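Local coordinates for protein O-phospho-L-seryl-tRNA:Cys-tRNA synthase (Methanocaldococcus jannaschii DSM 2661, PDB 5X6B) that converts O-phosphoseryl-tRNA(Cys) into Cys-tRNA(Cys), probably through a pyridoxal-phosphate-dependent exchange of the phosphate for sulfur, at residues E54-I66 against K391-V405. Sequence-based numbering, arbitrary orientation.
Sequences EFINLNPIQRGGI and KMSVYGLEWEQVEYV
Arg63 grips the turn at 394-397 side-on, with NE and NH2 both donating to the carbonyl oxygen of Tyr395. The NE to Tyr395 O bond is 2.7 Å and lies in both the guanidinium and the carbonyl plane, while NH2 reaches Tyr395 O at 3.0 Å. The side chain curls to get there, bent at chi2 and chi3 (-49° and -47°), with CG set against Ser393 CB. Leu397 CG lies over one face of the guanidinium, the two side chains crossing at about a right angle. Within its own segment, Arg63 NH1 donates to Asn57 O, so one buried cation ties the two backbones together.

Beside this grip, Ser393 N bonds to Leu58 O, and Pro60 CG packs on the backbone of Met392. Ile56 packs against Leu397 and helix 399-415, with CG2 on both Leu397 methyls and CD1 on Val405 CG2 and Gln401 CB. Leu58 CD1 and Val405 CG1 meet tip to tip at 3.8 Å.

Further out, Ser393 OG closes an ST turn onto Tyr395 N and also bonds Asp347, and Gln401 OE1 accepts from Glu398 N at the start of helix 399-415. Strand 56-57 pairs in parallel with 379-380. The type II turn Val394-Leu397, with Gly396 at positive phi, connects edge strand 389-392 of a three-stranded antiparallel sheet to helix 399-415, consistent with the C-terminal small domain of a fold-type I pyridoxal-phosphate enzyme; these contacts dock 54-66 onto it.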
# COMPACT_ATOMS: atom_id res chain seq x y z
N GLU B 54 -5.88 -19.16 -7.02
CA GLU B 54 -6.31 -20.37 -7.69
C GLU B 54 -6.16 -20.25 -9.21
O GLU B 54 -6.44 -21.19 -9.95
CB GLU B 54 -7.76 -20.69 -7.33
CG GLU B 54 -8.02 -20.66 -5.84
CD GLU B 54 -8.91 -21.79 -5.38
OE1 GLU B 54 -9.55 -22.43 -6.25
OE2 GLU B 54 -8.98 -22.04 -4.16
N PHE B 55 -5.72 -19.09 -9.67
CA PHE B 55 -5.63 -18.83 -11.10
C PHE B 55 -4.34 -18.14 -11.49
O PHE B 55 -3.75 -17.41 -10.70
CB PHE B 55 -6.81 -17.98 -11.56
CG PHE B 55 -8.13 -18.68 -11.51
CD1 PHE B 55 -8.54 -19.50 -12.55
CD2 PHE B 55 -8.98 -18.51 -10.44
CE1 PHE B 55 -9.76 -20.15 -12.51
CE2 PHE B 55 -10.21 -19.15 -10.40
CZ PHE B 55 -10.59 -19.97 -11.44
N ILE B 56 -3.90 -18.40 -12.71
CA ILE B 56 -2.91 -17.56 -13.35
C ILE B 56 -3.66 -16.42 -14.03
O ILE B 56 -4.57 -16.65 -14.83
CB ILE B 56 -2.06 -18.32 -14.39
CG1 ILE B 56 -1.28 -19.45 -13.72
CG2 ILE B 56 -1.12 -17.38 -15.11
CD1 ILE B 56 -0.48 -20.29 -14.69
N ASN B 57 -3.29 -15.19 -13.70
CA ASN B 57 -3.91 -14.02 -14.30
C ASN B 57 -3.09 -13.54 -15.48
O ASN B 57 -1.92 -13.17 -15.33
CB ASN B 57 -4.06 -12.90 -13.27
CG ASN B 57 -5.01 -11.81 -13.72
OD1 ASN B 57 -5.28 -11.66 -14.91
ND2 ASN B 57 -5.53 -11.05 -12.77
N LEU B 58 -3.70 -13.53 -16.66
CA LEU B 58 -3.01 -13.14 -17.89
C LEU B 58 -3.26 -11.68 -18.27
O LEU B 58 -2.78 -11.23 -19.31
CB LEU B 58 -3.43 -14.05 -19.04
CG LEU B 58 -2.99 -15.51 -18.93
CD1 LEU B 58 -3.43 -16.30 -20.16
CD2 LEU B 58 -1.48 -15.61 -18.73
N ASN B 59 -4.02 -10.96 -17.45
CA ASN B 59 -4.33 -9.56 -17.73
C ASN B 59 -3.08 -8.68 -17.68
O ASN B 59 -2.43 -8.57 -16.64
CB ASN B 59 -5.38 -9.05 -16.75
CG ASN B 59 -6.04 -7.77 -17.21
OD1 ASN B 59 -5.41 -6.92 -17.85
ND2 ASN B 59 -7.32 -7.62 -16.88
N PRO B 60 -2.74 -8.04 -18.81
CA PRO B 60 -1.51 -7.25 -18.93
C PRO B 60 -1.41 -6.07 -17.96
O PRO B 60 -0.29 -5.69 -17.60
CB PRO B 60 -1.57 -6.74 -20.37
CG PRO B 60 -2.37 -7.77 -21.09
CD PRO B 60 -3.41 -8.21 -20.11
N ILE B 61 -2.54 -5.50 -17.56
CA ILE B 61 -2.52 -4.40 -16.60
C ILE B 61 -2.21 -4.92 -15.20
O ILE B 61 -1.86 -4.15 -14.29
CB ILE B 61 -3.86 -3.61 -16.58
CG1 ILE B 61 -4.94 -4.40 -15.84
CG2 ILE B 61 -4.31 -3.28 -17.99
CD1 ILE B 61 -6.16 -3.56 -15.52
N GLN B 62 -2.32 -6.23 -15.03
CA GLN B 62 -2.17 -6.87 -13.74
C GLN B 62 -0.76 -7.43 -13.51
O GLN B 62 -0.28 -7.46 -12.37
CB GLN B 62 -3.21 -7.98 -13.60
CG GLN B 62 -3.39 -8.49 -12.19
CD GLN B 62 -3.81 -7.39 -11.24
OE1 GLN B 62 -4.86 -6.76 -11.43
NE2 GLN B 62 -2.99 -7.14 -10.22
N ARG B 63 -0.10 -7.86 -14.58
CA ARG B 63 1.16 -8.61 -14.48
C ARG B 63 2.27 -7.87 -13.75
O ARG B 63 3.01 -8.48 -12.98
CB ARG B 63 1.68 -8.99 -15.87
CG ARG B 63 0.78 -9.93 -16.67
CD ARG B 63 0.34 -11.12 -15.85
NE ARG B 63 1.46 -11.72 -15.13
CZ ARG B 63 1.33 -12.58 -14.13
NH1 ARG B 63 0.12 -12.96 -13.74
NH2 ARG B 63 2.41 -13.06 -13.53
N GLY B 64 2.40 -6.57 -13.99
CA GLY B 64 3.49 -5.82 -13.42
C GLY B 64 3.16 -5.23 -12.06
O GLY B 64 3.94 -4.45 -11.51
N GLY B 65 2.00 -5.59 -11.53
CA GLY B 65 1.55 -5.08 -10.25
C GLY B 65 1.43 -6.14 -9.17
O GLY B 65 0.81 -5.92 -8.14
N ILE B 66 2.03 -7.30 -9.42
CA ILE B 66 2.02 -8.38 -8.44
C ILE B 66 2.97 -8.02 -7.30
O ILE B 66 4.11 -7.63 -7.54
CB ILE B 66 2.42 -9.72 -9.07
CG1 ILE B 66 1.47 -10.08 -10.21
CG2 ILE B 66 2.43 -10.82 -8.02
CD1 ILE B 66 0.03 -10.25 -9.78
N LYS B 391 -6.00 -10.23 -25.45
CA LYS B 391 -4.81 -9.58 -24.92
C LYS B 391 -4.31 -10.36 -23.71
O LYS B 391 -5.08 -10.73 -22.82
CB LYS B 391 -5.11 -8.13 -24.53
CG LYS B 391 -5.34 -7.21 -25.72
CD LYS B 391 -5.85 -5.85 -25.30
CE LYS B 391 -4.87 -5.15 -24.38
NZ LYS B 391 -5.35 -3.77 -24.05
N MET B 392 -3.00 -10.61 -23.67
CA MET B 392 -2.41 -11.35 -22.58
C MET B 392 -0.97 -10.93 -22.33
O MET B 392 -0.32 -10.30 -23.17
CB MET B 392 -2.46 -12.85 -22.85
CG MET B 392 -1.99 -13.25 -24.23
SD MET B 392 -1.95 -15.03 -24.47
CE MET B 392 -0.59 -15.48 -23.40
N SER B 393 -0.48 -11.27 -21.14
CA SER B 393 0.92 -11.07 -20.80
C SER B 393 1.31 -12.19 -19.85
O SER B 393 0.52 -12.60 -19.00
CB SER B 393 1.15 -9.70 -20.19
OG SER B 393 2.52 -9.48 -19.89
N VAL B 394 2.53 -12.70 -20.00
CA VAL B 394 3.03 -13.72 -19.10
C VAL B 394 4.17 -13.13 -18.30
O VAL B 394 4.96 -13.84 -17.69
CB VAL B 394 3.50 -15.00 -19.84
CG1 VAL B 394 2.35 -15.60 -20.63
CG2 VAL B 394 4.70 -14.70 -20.74
N TYR B 395 4.25 -11.80 -18.31
CA TYR B 395 5.25 -11.10 -17.53
C TYR B 395 5.22 -11.54 -16.07
O TYR B 395 4.15 -11.65 -15.47
CB TYR B 395 5.06 -9.58 -17.61
CG TYR B 395 6.11 -8.82 -16.84
CD1 TYR B 395 7.30 -8.44 -17.46
CD2 TYR B 395 5.94 -8.52 -15.50
CE1 TYR B 395 8.28 -7.76 -16.75
CE2 TYR B 395 6.92 -7.84 -14.79
CZ TYR B 395 8.08 -7.47 -15.42
OH TYR B 395 9.05 -6.79 -14.73
N GLY B 396 6.40 -11.78 -15.51
CA GLY B 396 6.50 -12.12 -14.11
C GLY B 396 6.18 -13.56 -13.78
O GLY B 396 6.41 -14.01 -12.65
N LEU B 397 5.63 -14.30 -14.74
CA LEU B 397 5.35 -15.72 -14.53
C LEU B 397 6.63 -16.56 -14.52
O LEU B 397 7.61 -16.23 -15.19
CB LEU B 397 4.42 -16.25 -15.61
CG LEU B 397 2.96 -15.83 -15.53
CD1 LEU B 397 2.17 -16.44 -16.68
CD2 LEU B 397 2.37 -16.24 -14.20
N GLU B 398 6.61 -17.63 -13.73
CA GLU B 398 7.67 -18.63 -13.80
C GLU B 398 7.59 -19.33 -15.16
O GLU B 398 6.51 -19.41 -15.75
CB GLU B 398 7.54 -19.65 -12.66
CG GLU B 398 7.53 -19.06 -11.25
CD GLU B 398 8.89 -18.54 -10.83
OE1 GLU B 398 9.90 -19.22 -11.11
OE2 GLU B 398 8.96 -17.46 -10.19
N TRP B 399 8.73 -19.82 -15.65
CA TRP B 399 8.77 -20.50 -16.94
C TRP B 399 7.86 -21.73 -17.00
O TRP B 399 7.29 -22.03 -18.04
CB TRP B 399 10.21 -20.90 -17.29
CG TRP B 399 10.89 -19.87 -18.14
CD1 TRP B 399 11.84 -18.97 -17.74
CD2 TRP B 399 10.65 -19.62 -19.52
NE1 TRP B 399 12.22 -18.19 -18.81
CE2 TRP B 399 11.50 -18.57 -19.92
CE3 TRP B 399 9.80 -20.19 -20.48
CZ2 TRP B 399 11.53 -18.06 -21.22
CZ3 TRP B 399 9.83 -19.68 -21.78
CH2 TRP B 399 10.68 -18.63 -22.13
N GLU B 400 7.73 -22.42 -15.87
CA GLU B 400 6.81 -23.55 -15.79
C GLU B 400 5.38 -23.08 -16.02
O GLU B 400 4.59 -23.73 -16.70
CB GLU B 400 6.94 -24.25 -14.45
CG GLU B 400 6.09 -25.52 -14.32
CD GLU B 400 6.40 -26.31 -13.07
OE1 GLU B 400 7.42 -26.02 -12.41
OE2 GLU B 400 5.62 -27.23 -12.74
N GLN B 401 5.05 -21.93 -15.44
CA GLN B 401 3.72 -21.35 -15.62
C GLN B 401 3.51 -20.93 -17.07
O GLN B 401 2.42 -21.08 -17.62
CB GLN B 401 3.52 -20.18 -14.67
CG GLN B 401 3.46 -20.60 -13.22
CD GLN B 401 3.44 -19.43 -12.27
OE1 GLN B 401 4.24 -18.50 -12.39
NE2 GLN B 401 2.52 -19.45 -11.31
N VAL B 402 4.56 -20.41 -17.69
CA VAL B 402 4.51 -20.03 -19.09
C VAL B 402 4.19 -21.25 -19.97
O VAL B 402 3.29 -21.18 -20.82
CB VAL B 402 5.83 -19.39 -19.55
CG1 VAL B 402 5.78 -19.05 -21.03
CG2 VAL B 402 6.13 -18.14 -18.72
N GLU B 403 4.90 -22.36 -19.77
CA GLU B 403 4.63 -23.58 -20.52
C GLU B 403 3.21 -24.07 -20.28
O GLU B 403 2.52 -24.49 -21.21
CB GLU B 403 5.60 -24.71 -20.15
CG GLU B 403 7.07 -24.47 -20.39
CD GLU B 403 7.87 -25.73 -20.12
OE1 GLU B 403 7.39 -26.82 -20.48
OE2 GLU B 403 8.97 -25.64 -19.50
N TYR B 404 2.78 -24.03 -19.02
CA TYR B 404 1.44 -24.47 -18.65
C TYR B 404 0.38 -23.73 -19.46
O TYR B 404 -0.50 -24.35 -20.06
CB TYR B 404 1.20 -24.27 -17.16
CG TYR B 404 -0.17 -24.73 -16.72
CD1 TYR B 404 -0.38 -26.05 -16.33
CD2 TYR B 404 -1.25 -23.86 -16.70
CE1 TYR B 404 -1.62 -26.48 -15.94
CE2 TYR B 404 -2.50 -24.29 -16.31
CZ TYR B 404 -2.68 -25.60 -15.93
OH TYR B 404 -3.93 -26.04 -15.53
N VAL B 405 0.48 -22.40 -19.45
CA VAL B 405 -0.48 -21.55 -20.16
C VAL B 405 -0.53 -21.87 -21.65
O VAL B 405 -1.62 -22.03 -22.22
CB VAL B 405 -0.13 -20.06 -19.98
CG1 VAL B 405 -1.04 -19.20 -20.86
CG2 VAL B 405 -0.24 -19.66 -18.52